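Local coordinates for protein beta-glucanase (Podospora anserina, PDB 4LE4) that probably hydrolyses beta-glucans as a GH131 glycoside hydrolase, and binds the cello-oligosaccharide cellotriose, at residues T2-G7 with I231-L236; Q92-Y97 with A166-F171; V176-S181 with R189-V194. All coordinates share one frame; numbering follows the deposited sequence.

Contact 1. Residues T2-G7 with I231-L236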
ATOM      1  N   THR A   2      17.877  -7.911   5.032  1.00 32.28           N
ATOM      2  CA  THR A   2      17.276  -8.479   6.231  1.00 28.75           C
ATOM      3  C   THR A   2      15.819  -8.068   6.309  1.00 24.84           C
ATOM      4  O   THR A   2      15.518  -6.879   6.350  1.00 23.87           O
ATOM      5  CB  THR A   2      17.929  -7.946   7.508  1.00 31.23           C
ATOM      6  OG1 THR A   2      19.329  -8.236   7.499  1.00 36.08           O
ATOM      7  CG2 THR A   2      17.281  -8.582   8.726  1.00 31.18           C
ATOM      8  N   ILE A   3      14.914  -9.036   6.349  1.00 21.36           N
ATOM      9  CA  ILE A   3      13.496  -8.695   6.441  1.00 19.31           C
ATOM     10  C   ILE A   3      13.180  -8.350   7.877  1.00 18.72           C
ATOM     11  O   ILE A   3      13.320  -9.209   8.756  1.00 19.94           O
ATOM     12  CB  ILE A   3      12.592  -9.864   6.044  1.00 18.52           C
ATOM     13  CG1 ILE A   3      12.807 -10.189   4.574  1.00 19.70           C
ATOM     14  CG2 ILE A   3      11.113  -9.509   6.353  1.00 19.39           C
ATOM     15  CD1 ILE A   3      12.076 -11.455   4.100  1.00 22.44           C
ATOM     16  N   LEU A   4      12.746  -7.116   8.122  1.00 15.22           N
ATOM     17  CA  LEU A   4      12.401  -6.686   9.469  1.00 13.86           C
ATOM     18  C   LEU A   4      10.981  -7.100   9.796  1.00 14.39           C
ATOM     19  O   LEU A   4      10.662  -7.446  10.932  1.00 15.41           O
ATOM     20  CB  LEU A   4      12.489  -5.162   9.595  1.00 14.21           C
ATOM     21  CG  LEU A   4      13.852  -4.514   9.394  1.00 13.90           C
ATOM     22  CD1 LEU A   4      13.716  -3.009   9.521  1.00 14.37           C
ATOM     23  CD2 LEU A   4      14.816  -5.045  10.448  1.00 14.12           C
ATOM     24  N   TRP A   5      10.111  -7.031   8.797  1.00 12.59           N
ATOM     25  CA  TRP A   5       8.722  -7.399   8.998  1.00 11.73           C
ATOM     26  C   TRP A   5       8.165  -7.902   7.665  1.00 12.17           C
ATOM     27  O   TRP A   5       8.445  -7.344   6.603  1.00 11.17           O
ATOM     28  CB  TRP A   5       7.922  -6.199   9.516  1.00 10.68           C
ATOM     29  CG  TRP A   5       6.421  -6.398   9.446  1.00  9.74           C
ATOM     30  CD1 TRP A   5       5.619  -6.976  10.382  1.00 12.18           C
ATOM     31  CD2 TRP A   5       5.561  -5.982   8.374  1.00  8.77           C
ATOM     32  NE1 TRP A   5       4.297  -6.940   9.970  1.00 10.49           N
ATOM     33  CE2 TRP A   5       4.240  -6.334   8.736  1.00 10.64           C
ATOM     34  CE3 TRP A   5       5.782  -5.335   7.147  1.00 11.16           C
ATOM     35  CZ2 TRP A   5       3.125  -6.064   7.907  1.00  8.64           C
ATOM     36  CZ3 TRP A   5       4.649  -5.058   6.302  1.00  9.89           C
ATOM     37  CH2 TRP A   5       3.357  -5.428   6.705  1.00  8.56           C
ATOM     38  N   ASP A   6       7.420  -8.999   7.741  1.00 12.67           N
ATOM     39  CA  ASP A   6       6.847  -9.648   6.567  1.00 14.23           C
ATOM     40  C   ASP A   6       5.323  -9.501   6.534  1.00 13.86           C
ATOM     41  O   ASP A   6       4.602 -10.031   7.400  1.00 13.07           O
ATOM     42  CB  ASP A   6       7.209 -11.134   6.589  1.00 13.79           C
ATOM     43  CG  ASP A   6       7.124 -11.776   5.231  1.00 18.16           C
ATOM     44  OD1 ASP A   6       6.245 -11.359   4.435  1.00 14.51           O
ATOM     45  OD2 ASP A   6       7.918 -12.721   4.963  1.00 16.95           O
ATOM     46  N   GLY A   7       4.824  -8.807   5.508  1.00 11.68           N
ATOM     47  CA  GLY A   7       3.396  -8.630   5.427  1.00 11.67           C
ATOM     48  C   GLY A   7       2.839  -9.330   4.210  1.00 10.52           C
ATOM     49  O   GLY A   7       1.806  -8.923   3.698  1.00 10.07           O
ATOM     50  N   ILE A 231       9.022  -5.138   4.822  1.00 10.25           N
ATOM     51  CA  ILE A 231       9.959  -4.072   5.147  1.00  9.83           C
ATOM     52  C   ILE A 231      11.319  -4.694   5.420  1.00 11.69           C
ATOM     53  O   ILE A 231      11.418  -5.648   6.186  1.00 12.43           O
ATOM     54  CB  ILE A 231       9.507  -3.317   6.392  1.00 10.51           C
ATOM     55  CG1 ILE A 231       8.160  -2.610   6.126  1.00 10.90           C
ATOM     56  CG2 ILE A 231      10.583  -2.288   6.755  1.00 10.52           C
ATOM     57  CD1 ILE A 231       7.430  -2.141   7.433  1.00  9.74           C
ATOM     58  N   GLU A 232      12.362  -4.152   4.799  1.00 13.50           N
ATOM     59  CA  GLU A 232      13.695  -4.713   4.985  1.00 15.88           C
ATOM     60  C   GLU A 232      14.729  -3.612   5.241  1.00 17.03           C
ATOM     61  O   GLU A 232      14.488  -2.429   4.970  1.00 14.50           O
ATOM     62  CB  GLU A 232      14.059  -5.561   3.752  1.00 17.69           C
ATOM     63  CG  GLU A 232      14.753  -4.825   2.668  1.00 21.75           C
ATOM     64  CD  GLU A 232      14.911  -5.600   1.366  1.00 20.07           C
ATOM     65  OE1 GLU A 232      15.261  -6.793   1.373  1.00 21.94           O
ATOM     66  OE2 GLU A 232      14.706  -4.984   0.311  1.00 18.47           O
ATOM     67  N   SER A 233      15.872  -3.994   5.804  1.00 18.62           N
ATOM     68  CA  SER A 233      16.915  -3.009   6.057  1.00 21.48           C
ATOM     69  C   SER A 233      18.215  -3.533   5.504  1.00 24.05           C
ATOM     70  O   SER A 233      18.297  -4.699   5.113  1.00 23.35           O
ATOM     71  CB  SER A 233      17.091  -2.756   7.550  1.00 23.06           C
ATOM     72  OG  SER A 233      17.436  -3.964   8.198  1.00 26.29           O
ATOM     73  N   GLY A 234      19.220  -2.656   5.484  1.00 25.65           N
ATOM     74  CA  GLY A 234      20.534  -3.006   4.989  1.00 29.45           C
ATOM     75  C   GLY A 234      20.506  -3.745   3.668  1.00 31.79           C
ATOM     76  O   GLY A 234      20.516  -4.974   3.645  1.00 36.70           O
ATOM     77  N   SER A 235      20.457  -3.011   2.569  1.00 31.64           N
ATOM     78  CA  SER A 235      20.450  -3.600   1.229  1.00 30.22           C
ATOM     79  C   SER A 235      19.042  -3.863   0.681  1.00 27.67           C
ATOM     80  O   SER A 235      18.219  -4.543   1.289  1.00 27.88           O
ATOM     81  CB  SER A 235      21.274  -4.890   1.208  1.00 32.64           C
ATOM     82  OG  SER A 235      21.570  -5.291  -0.114  1.00 37.62           O
ATOM     83  N   LEU A 236      18.780  -3.299  -0.484  1.00 24.92           N
ATOM     84  CA  LEU A 236      17.489  -3.439  -1.128  1.00 21.85           C
ATOM     85  C   LEU A 236      17.410  -4.652  -2.041  1.00 20.20           C
ATOM     86  O   LEU A 236      18.304  -4.908  -2.850  1.00 19.29           O
ATOM     87  CB  LEU A 236      17.207  -2.200  -1.958  1.00 21.80           C
ATOM     88  CG  LEU A 236      16.001  -2.309  -2.888  1.00 22.54           C
ATOM     89  CD1 LEU A 236      14.714  -2.492  -2.075  1.00 20.61           C
ATOM     90  CD2 LEU A 236      15.954  -1.061  -3.726  1.00 21.27           C
TER
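Trp-5 and Ile-231 carry the apolar side of this antiparallel pairing, their side chains crossing obliquely. The indole reaches Ile-231 because chi1 of Trp-5 (167°) sets CG opposite the backbone N, and Ile-231 CD1 comes to within 3.6 Å of Trp-5 CE3. Leu-4 bends in from the corner of its chain: its CD2 lies 3.6 Å from Ser-233 OG, and its CD1 rests near CG2 of Ile-231. That inward turn belongs to a classic beta bulge, in which Leu-4 and Trp-5 both face Ile-231. The carbonyl O of Ile-231 is gripped twice, by Leu-4 N at 2.8 Å and by Trp-5 N at 3.2 Å, each donor tilted somewhat from the carbonyl plane. On the Trp-5 side of the bulge, Trp-5 O takes the N-H of Ile-231 at 2.9 Å; on the other side, Ser-233 N bonds to Thr-2 O at 3.0 Å, while the return bond from Thr-2 N to Ser-233 O is weak. The ring nitrogen of Trp-5 is held by Pro-29 O, and Tyr-30 meets the indole edge-to-face. Strand 2-6 thus pairs with the end of strand 222-233, whose Ile-231 also packs on Val-95 and Tyr-97 of strand 94-102.

Contact 2. Residues Q92-Y97 with A166-F171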
ATOM      1  N   GLN A  92      13.564   3.652  11.911  1.00 15.50           N
ATOM      2  CA  GLN A  92      14.849   4.199  12.306  1.00 18.05           C
ATOM      3  C   GLN A  92      15.906   3.858  11.261  1.00 18.18           C
ATOM      4  O   GLN A  92      15.957   2.735  10.738  1.00 19.89           O
ATOM      5  CB  GLN A  92      15.285   3.625  13.652  1.00 17.46           C
ATOM      6  CG  GLN A  92      14.338   3.882  14.802  1.00 19.69           C
ATOM      7  CD  GLN A  92      14.158   5.369  15.147  1.00 22.34           C
ATOM      8  OE1 GLN A  92      15.027   6.202  14.884  1.00 22.57           O
ATOM      9  NE2 GLN A  92      13.020   5.694  15.763  1.00 24.45           N
ATOM     10  N   GLY A  93      16.760   4.822  10.965  1.00 18.81           N
ATOM     11  CA  GLY A  93      17.795   4.583   9.983  1.00 18.44           C
ATOM     12  C   GLY A  93      17.271   4.456   8.568  1.00 18.87           C
ATOM     13  O   GLY A  93      16.258   5.072   8.198  1.00 17.13           O
ATOM     14  N   LYS A  94      17.977   3.666   7.768  1.00 17.62           N
ATOM     15  CA  LYS A  94      17.570   3.469   6.386  1.00 19.20           C
ATOM     16  C   LYS A  94      16.799   2.174   6.306  1.00 17.69           C
ATOM     17  O   LYS A  94      17.297   1.097   6.667  1.00 16.96           O
ATOM     18  CB  LYS A  94      18.791   3.434   5.452  1.00 23.32           C
ATOM     19  CG  LYS A  94      18.449   3.697   3.970  1.00 26.84           C
ATOM     20  CD  LYS A  94      19.525   3.101   3.052  1.00 32.36           C
ATOM     21  CE  LYS A  94      19.643   1.590   3.337  1.00 35.93           C
ATOM     22  NZ  LYS A  94      20.662   0.831   2.546  1.00 37.31           N
ATOM     23  N   VAL A  95      15.572   2.285   5.807  1.00 15.67           N
ATOM     24  CA  VAL A  95      14.654   1.150   5.713  1.00 15.34           C
ATOM     25  C   VAL A  95      13.965   1.184   4.353  1.00 14.17           C
ATOM     26  O   VAL A  95      13.714   2.266   3.828  1.00 12.26           O
ATOM     27  CB  VAL A  95      13.558   1.280   6.794  1.00 16.46           C
ATOM     28  CG1 VAL A  95      12.691   0.041   6.810  1.00 18.23           C
ATOM     29  CG2 VAL A  95      14.199   1.526   8.156  1.00 18.29           C
ATOM     30  N   TYR A  96      13.680   0.016   3.776  1.00 13.11           N
ATOM     31  CA  TYR A  96      12.993  -0.044   2.483  1.00 11.74           C
ATOM     32  C   TYR A  96      11.600  -0.613   2.689  1.00 11.10           C
ATOM     33  O   TYR A  96      11.451  -1.704   3.246  1.00 12.37           O
ATOM     34  CB  TYR A  96      13.740  -0.955   1.520  1.00 13.28           C
ATOM     35  CG  TYR A  96      15.142  -0.484   1.235  1.00 16.13           C
ATOM     36  CD1 TYR A  96      15.392   0.467   0.241  1.00 16.76           C
ATOM     37  CD2 TYR A  96      16.210  -0.994   1.948  1.00 17.95           C
ATOM     38  CE1 TYR A  96      16.702   0.889  -0.033  1.00 20.16           C
ATOM     39  CE2 TYR A  96      17.507  -0.575   1.695  1.00 20.85           C
ATOM     40  CZ  TYR A  96      17.745   0.357   0.710  1.00 20.74           C
ATOM     41  OH  TYR A  96      19.044   0.760   0.486  1.00 28.08           O
ATOM     42  N   TYR A  97      10.585   0.112   2.224  1.00  8.72           N
ATOM     43  CA  TYR A  97       9.199  -0.323   2.390  1.00  9.82           C
ATOM     44  C   TYR A  97       8.675  -0.824   1.052  1.00  9.89           C
ATOM     45  O   TYR A  97       8.497  -0.046   0.125  1.00 10.09           O
ATOM     46  CB  TYR A  97       8.334   0.841   2.851  1.00  9.06           C
ATOM     47  CG  TYR A  97       8.403   1.116   4.318  1.00  8.08           C
ATOM     48  CD1 TYR A  97       9.598   1.528   4.906  1.00  9.12           C
ATOM     49  CD2 TYR A  97       7.269   0.993   5.121  1.00  6.90           C
ATOM     50  CE1 TYR A  97       9.645   1.814   6.272  1.00 10.01           C
ATOM     51  CE2 TYR A  97       7.308   1.273   6.480  1.00  7.61           C
ATOM     52  CZ  TYR A  97       8.502   1.688   7.048  1.00  9.46           C
ATOM     53  OH  TYR A  97       8.523   2.026   8.393  1.00 10.27           O
ATOM     54  N   ALA A 166       9.237   0.382  -3.814  1.00  8.11           N
ATOM     55  CA  ALA A 166       9.950   0.331  -2.563  1.00  9.19           C
ATOM     56  C   ALA A 166      10.229   1.788  -2.198  1.00  7.59           C
ATOM     57  O   ALA A 166      10.803   2.528  -3.007  1.00  8.87           O
ATOM     58  CB  ALA A 166      11.261  -0.452  -2.657  1.00 10.58           C
ATOM     59  N   TYR A 167       9.762   2.222  -1.021  1.00  7.76           N
ATOM     60  CA  TYR A 167      10.091   3.581  -0.553  1.00  7.29           C
ATOM     61  C   TYR A 167      11.455   3.390   0.135  1.00  8.53           C
ATOM     62  O   TYR A 167      11.560   2.540   0.997  1.00 10.27           O
ATOM     63  CB  TYR A 167       9.162   4.057   0.554  1.00  7.52           C
ATOM     64  CG  TYR A 167       7.709   4.172   0.218  1.00  7.59           C
ATOM     65  CD1 TYR A 167       7.297   4.582  -1.040  1.00  7.50           C
ATOM     66  CD2 TYR A 167       6.740   3.945   1.203  1.00  9.06           C
ATOM     67  CE1 TYR A 167       5.937   4.775  -1.318  1.00  9.47           C
ATOM     68  CE2 TYR A 167       5.379   4.129   0.943  1.00  8.02           C
ATOM     69  CZ  TYR A 167       4.983   4.549  -0.325  1.00  9.28           C
ATOM     70  OH  TYR A 167       3.633   4.753  -0.603  1.00  8.32           O
ATOM     71  N   GLU A 168      12.467   4.147  -0.267  1.00 10.58           N
ATOM     72  CA  GLU A 168      13.800   4.083   0.358  1.00 10.85           C
ATOM     73  C   GLU A 168      13.752   5.216   1.381  1.00 10.76           C
ATOM     74  O   GLU A 168      13.863   6.395   1.031  1.00  9.93           O
ATOM     75  CB  GLU A 168      14.883   4.364  -0.691  1.00 11.23           C
ATOM     76  CG  GLU A 168      16.278   4.544  -0.052  1.00 14.73           C
ATOM     77  CD  GLU A 168      17.420   4.662  -1.045  1.00 18.15           C
ATOM     78  OE1 GLU A 168      17.182   4.831  -2.255  1.00 19.33           O
ATOM     79  OE2 GLU A 168      18.587   4.595  -0.591  1.00 23.75           O
ATOM     80  N   ILE A 169      13.556   4.877   2.647  1.00 11.34           N
ATOM     81  CA  ILE A 169      13.418   5.925   3.627  1.00 11.04           C
ATOM     82  C   ILE A 169      14.629   5.990   4.565  1.00 12.17           C
ATOM     83  O   ILE A 169      15.036   4.974   5.113  1.00 14.51           O
ATOM     84  CB  ILE A 169      12.141   5.694   4.470  1.00 10.49           C
ATOM     85  CG1 ILE A 169      10.937   5.457   3.527  1.00 10.98           C
ATOM     86  CG2 ILE A 169      11.894   6.907   5.404  1.00 12.23           C
ATOM     87  CD1 ILE A 169       9.614   5.293   4.221  1.00  9.95           C
ATOM     88  N   ASP A 170      15.193   7.179   4.722  1.00 12.79           N
ATOM     89  CA  ASP A 170      16.290   7.357   5.673  1.00 16.09           C
ATOM     90  C   ASP A 170      15.671   8.204   6.766  1.00 15.14           C
ATOM     91  O   ASP A 170      15.563   9.425   6.616  1.00 15.62           O
ATOM     92  CB  ASP A 170      17.471   8.115   5.058  1.00 17.44           C
ATOM     93  CG  ASP A 170      18.698   8.113   5.980  1.00 21.36           C
ATOM     94  OD1 ASP A 170      18.516   7.979   7.212  1.00 21.32           O
ATOM     95  OD2 ASP A 170      19.833   8.244   5.470  1.00 21.43           O
ATOM     96  N   PHE A 171      15.255   7.574   7.861  1.00 15.03           N
ATOM     97  CA  PHE A 171      14.618   8.307   8.949  1.00 14.83           C
ATOM     98  C   PHE A 171      15.583   9.212   9.730  1.00 18.17           C
ATOM     99  O   PHE A 171      15.156  10.078  10.480  1.00 17.92           O
ATOM    100  CB  PHE A 171      13.943   7.331   9.898  1.00 16.30           C
ATOM    101  CG  PHE A 171      12.739   6.652   9.313  1.00 14.82           C
ATOM    102  CD1 PHE A 171      11.488   7.273   9.352  1.00 15.87           C
ATOM    103  CD2 PHE A 171      12.847   5.388   8.743  1.00 13.23           C
ATOM    104  CE1 PHE A 171      10.348   6.641   8.825  1.00 15.04           C
ATOM    105  CE2 PHE A 171      11.722   4.740   8.215  1.00 15.81           C
ATOM    106  CZ  PHE A 171      10.457   5.378   8.258  1.00 13.86           C
TER
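Tyr-97, Ile-169 and Phe-171 pack on one face of an antiparallel strand pair in the beta-sandwich expected of this concanavalin-clan domain. The axes of strand segments 94-97 and 166-170 approach to 4.5 Å, their directions 167° from one another. Val-95 pairs with Ile-169 and Tyr-97 with Tyr-167 as hydrogen-bonded pairs, each joined by two N-H to O=C bonds.

The tight side is the one with these aromatic and aliphatic groups. CD1 of Ile-169 touches the Tyr-97 ring, 3.8 Å from its CD1, while CG2 of the same isoleucine lies over the centre of the Phe-171 ring. That phenylalanine crosses Tyr-97 at about a right angle and receives Val-95 CG2 at its edge, 4.1 Å from CE2. Further along, Tyr-97 CB sits against Tyr-167 CD2. Strand 115-120 of the other sheet adds Phe-120, which meets Tyr-97 edge-to-face, and the Tyr-97 hydroxyl is tied to Ile-90 O.

The other face, with Lys-94, Tyr-96, Glu-168 and Asp-170, is more polar and, apart from the buried Tyr-96, partly exposed. Tyr-96 and Glu-168 lie side by side and point the same way, ring and carboxylate planes 35° apart, with Glu-168 CG 3.7 Å from Tyr-96 CE1. The carboxylate turns to outside partners, its OE1 binding Trp-179 NE1 and forming a salt bridge with Arg-189. Lys-94 NZ and Glu-168 OE2 stay 5.3 Å apart, too far for a salt bridge, though the opposite charges probably still attract. A bend at chi3 (58°) brings the lysine back along its own strand, where Lys-94 NZ donates to Tyr-96 OH at 2.6 Å.

Contact 3. Residues V176-S181 with R189-V194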
ATOM      1  N   VAL A 176      13.339  10.556   1.419  1.00 12.22           N
ATOM      2  CA  VAL A 176      12.641   9.376   0.892  1.00 12.48           C
ATOM      3  C   VAL A 176      12.883   9.299  -0.605  1.00 12.52           C
ATOM      4  O   VAL A 176      12.652  10.276  -1.336  1.00 14.75           O
ATOM      5  CB  VAL A 176      11.117   9.416   1.179  1.00 15.49           C
ATOM      6  CG1 VAL A 176      10.515  10.647   0.557  1.00 18.52           C
ATOM      7  CG2 VAL A 176      10.423   8.123   0.637  1.00 14.61           C
ATOM      8  N   GLY A 177      13.349   8.132  -1.042  1.00 10.63           N
ATOM      9  CA  GLY A 177      13.633   7.862  -2.447  1.00 10.60           C
ATOM     10  C   GLY A 177      12.585   6.867  -2.958  1.00 10.47           C
ATOM     11  O   GLY A 177      11.940   6.184  -2.164  1.00 10.75           O
ATOM     12  N   PHE A 178      12.460   6.759  -4.270  1.00  7.99           N
ATOM     13  CA  PHE A 178      11.426   5.931  -4.864  1.00  9.92           C
ATOM     14  C   PHE A 178      11.975   4.910  -5.848  1.00  9.16           C
ATOM     15  O   PHE A 178      12.608   5.275  -6.835  1.00 10.01           O
ATOM     16  CB  PHE A 178      10.430   6.871  -5.559  1.00  8.59           C
ATOM     17  CG  PHE A 178       9.274   6.167  -6.236  1.00  9.92           C
ATOM     18  CD1 PHE A 178       8.260   5.586  -5.483  1.00 12.00           C
ATOM     19  CD2 PHE A 178       9.178   6.174  -7.617  1.00 11.20           C
ATOM     20  CE1 PHE A 178       7.146   5.032  -6.112  1.00 10.38           C
ATOM     21  CE2 PHE A 178       8.081   5.628  -8.263  1.00 11.73           C
ATOM     22  CZ  PHE A 178       7.066   5.059  -7.499  1.00 10.94           C
ATOM     23  N   TRP A 179      11.728   3.634  -5.558  1.00  9.44           N
ATOM     24  CA  TRP A 179      12.144   2.525  -6.426  1.00 11.70           C
ATOM     25  C   TRP A 179      10.846   1.955  -7.008  1.00 10.47           C
ATOM     26  O   TRP A 179       9.823   1.911  -6.326  1.00  8.19           O
ATOM     27  CB  TRP A 179      12.875   1.461  -5.621  1.00 10.91           C
ATOM     28  CG  TRP A 179      14.190   1.939  -5.127  1.00 13.73           C
ATOM     29  CD1 TRP A 179      14.423   2.828  -4.116  1.00 13.90           C
ATOM     30  CD2 TRP A 179      15.478   1.541  -5.622  1.00 13.35           C
ATOM     31  NE1 TRP A 179      15.788   3.005  -3.944  1.00 14.29           N
ATOM     32  CE2 TRP A 179      16.452   2.230  -4.858  1.00 13.85           C
ATOM     33  CE3 TRP A 179      15.897   0.662  -6.639  1.00 11.13           C
ATOM     34  CZ2 TRP A 179      17.839   2.069  -5.073  1.00 15.47           C
ATOM     35  CZ3 TRP A 179      17.269   0.500  -6.860  1.00 12.51           C
ATOM     36  CH2 TRP A 179      18.224   1.201  -6.077  1.00 12.91           C
ATOM     37  N   HIS A 180      10.886   1.540  -8.270  1.00  9.91           N
ATOM     38  CA  HIS A 180       9.665   1.086  -8.919  1.00  9.44           C
ATOM     39  C   HIS A 180       9.928   0.213 -10.118  1.00  7.62           C
ATOM     40  O   HIS A 180      10.975   0.304 -10.727  1.00  8.78           O
ATOM     41  CB  HIS A 180       8.912   2.348  -9.400  1.00  8.05           C
ATOM     42  CG  HIS A 180       7.768   2.092 -10.359  1.00  9.16           C
ATOM     43  ND1 HIS A 180       6.475   1.839  -9.949  1.00 12.42           N
ATOM     44  CD2 HIS A 180       7.737   2.072 -11.713  1.00  5.58           C
ATOM     45  CE1 HIS A 180       5.698   1.664 -11.007  1.00  6.39           C
ATOM     46  NE2 HIS A 180       6.440   1.801 -12.088  1.00 11.57           N
ATOM     47  N   SER A 181       8.960  -0.635 -10.442  1.00  9.22           N
ATOM     48  CA  SER A 181       9.012  -1.420 -11.666  1.00 10.16           C
ATOM     49  C   SER A 181       7.589  -1.890 -11.916  1.00  6.38           C
ATOM     50  O   SER A 181       6.734  -1.794 -11.042  1.00  6.89           O
ATOM     51  CB  SER A 181       9.911  -2.647 -11.547  1.00 10.69           C
ATOM     52  OG  SER A 181       9.277  -3.621 -10.751  1.00 10.05           O
ATOM     53  N   ARG A 189      15.716   2.714  -9.223  1.00 13.90           N
ATOM     54  CA  ARG A 189      15.429   3.961  -8.526  1.00 16.23           C
ATOM     55  C   ARG A 189      15.009   5.016  -9.537  1.00 16.85           C
ATOM     56  O   ARG A 189      15.789   5.435 -10.416  1.00 18.55           O
ATOM     57  CB  ARG A 189      16.637   4.463  -7.744  1.00 18.61           C
ATOM     58  CG  ARG A 189      16.398   5.850  -7.200  1.00 24.01           C
ATOM     59  CD  ARG A 189      17.693   6.531  -6.784  1.00 28.12           C
ATOM     60  NE  ARG A 189      18.080   6.107  -5.451  1.00 31.49           N
ATOM     61  CZ  ARG A 189      19.142   6.587  -4.806  1.00 34.45           C
ATOM     62  NH1 ARG A 189      19.909   7.502  -5.400  1.00 33.14           N
ATOM     63  NH2 ARG A 189      19.423   6.172  -3.567  1.00 31.87           N
ATOM     64  N   LYS A 190      13.771   5.453  -9.417  1.00 15.21           N
ATOM     65  CA  LYS A 190      13.249   6.420 -10.352  1.00 13.39           C
ATOM     66  C   LYS A 190      13.256   7.873  -9.873  1.00 15.11           C
ATOM     67  O   LYS A 190      13.114   8.789 -10.690  1.00 14.79           O
ATOM     68  CB  LYS A 190      11.879   5.966 -10.807  1.00 13.39           C
ATOM     69  CG  LYS A 190      12.028   4.645 -11.613  1.00 13.07           C
ATOM     70  CD  LYS A 190      10.749   4.127 -12.250  1.00 13.45           C
ATOM     71  CE  LYS A 190      11.047   2.764 -12.932  1.00 15.59           C
ATOM     72  NZ  LYS A 190       9.866   2.178 -13.631  1.00 11.48           N
ATOM     73  N   VAL A 191      13.398   8.068  -8.566  1.00 13.31           N
ATOM     74  CA  VAL A 191      13.525   9.409  -7.977  1.00 14.50           C
ATOM     75  C   VAL A 191      14.527   9.312  -6.804  1.00 14.17           C
ATOM     76  O   VAL A 191      14.360   8.507  -5.879  1.00 14.22           O
ATOM     77  CB  VAL A 191      12.186   9.979  -7.432  1.00 14.16           C
ATOM     78  CG1 VAL A 191      12.402  11.399  -6.924  1.00 14.29           C
ATOM     79  CG2 VAL A 191      11.119   9.965  -8.522  1.00 12.99           C
ATOM     80  N   ALA A 192      15.607  10.080  -6.898  1.00 15.90           N
ATOM     81  CA  ALA A 192      16.623  10.137  -5.845  1.00 15.98           C
ATOM     82  C   ALA A 192      15.948  10.650  -4.557  1.00 16.30           C
ATOM     83  O   ALA A 192      14.975  11.407  -4.619  1.00 16.94           O
ATOM     84  CB  ALA A 192      17.751  11.097  -6.269  1.00 18.03           C
ATOM     85  N   PRO A 193      16.474  10.274  -3.372  1.00 17.13           N
ATOM     86  CA  PRO A 193      15.855  10.729  -2.112  1.00 17.61           C
ATOM     87  C   PRO A 193      15.525  12.214  -2.044  1.00 19.01           C
ATOM     88  O   PRO A 193      16.375  13.066  -2.365  1.00 16.43           O
ATOM     89  CB  PRO A 193      16.866  10.304  -1.057  1.00 18.28           C
ATOM     90  CG  PRO A 193      17.447   9.032  -1.661  1.00 19.34           C
ATOM     91  CD  PRO A 193      17.666   9.454  -3.103  1.00 16.57           C
ATOM     92  N   VAL A 194      14.281  12.489  -1.630  1.00 15.67           N
ATOM     93  CA  VAL A 194      13.711  13.825  -1.493  1.00 15.67           C
ATOM     94  C   VAL A 194      13.559  14.163  -0.003  1.00 15.67           C
ATOM     95  O   VAL A 194      13.122  13.319   0.778  1.00 13.25           O
ATOM     96  CB  VAL A 194      12.295  13.872  -2.141  1.00 16.60           C
ATOM     97  CG1 VAL A 194      11.671  15.231  -1.954  1.00 19.21           C
ATOM     98  CG2 VAL A 194      12.391  13.523  -3.591  1.00 17.92           C
TER
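The indole of Trp-179 has Arg-189 laid over one face: CB of the arginine sits 3.6 Å from the centroid of the six-membered ring, only 10° off the ring normal, a clear CH-pi contact. Arg-189 N lies over the same ring, 3.3 Å from Trp-179 CE3. The guanidinium does not stack on the indole, its plane standing 72° from that of the ring; instead Pro-193 CD covers the centre of one guanidinium face. At the edge of the His-180 ring, in its plane, lies CE of Lys-190, which runs out extended past the histidine with its CD 3.8 Å from His-180 CB. A chi1 of -68° points the Trp-179 ring away from its own carbonyl carbon and toward the arginine, with NE1 directed to Glu-168. With an alanine at Trp-179, CB of Arg-189 would probably lose the ring beneath it, and Glu-168 OE1 the indole N-H that binds it.

On the other side of the strand, Phe-178 CB meets Val-191 CB at 4.0 Å, and the phenylalanine ring stacks with Trp-145 of strand 142-147.

Between the side chains the backbone register slips. Phe-178 O receives Lys-190 N at 2.8 Å, nearly in line with the carbonyl, and Val-191 N only weakly, while Phe-178 N gives a straight bond to Val-191 O (3.0 Å). At the far end Val-176 and Val-194 exchange two bonds, but Val-194 N approaches from above the plane of the Val-176 carbonyl. Gly-177 brings its CA within 3.6 Å of Pro-193 CA. The whole is a beta hairpin of strands 175-182 and 188-195, carrying a classic beta bulge where Lys-190 and Val-191 both face Phe-178.

In the fold
All three contacts lie in one antiparallel sheet, following its strands in the order 2-6, 222-233, 94-102, 163-170, 175-182 and 188-195. Contact 1 and contact 2 have centres about 10 Å apart, contacts 2 and 3 about 11 Å, and contacts 1 and 3 about 17 Å. Backbone bonds stitch neighbours together: Glu-232 O to Tyr-96 N, and Glu-168 O to Gly-177 N. Contact 1 joins the start of the chain to a strand near its end, with contact 2 and then contact 3 between. Leu-236 packs on Trp-179, linking contacts 1 and 3. The sheet, one of two in the domain, thus combines pairings of sequence-distant strands (contacts 1 and 2) with a local hairpin (contact 3).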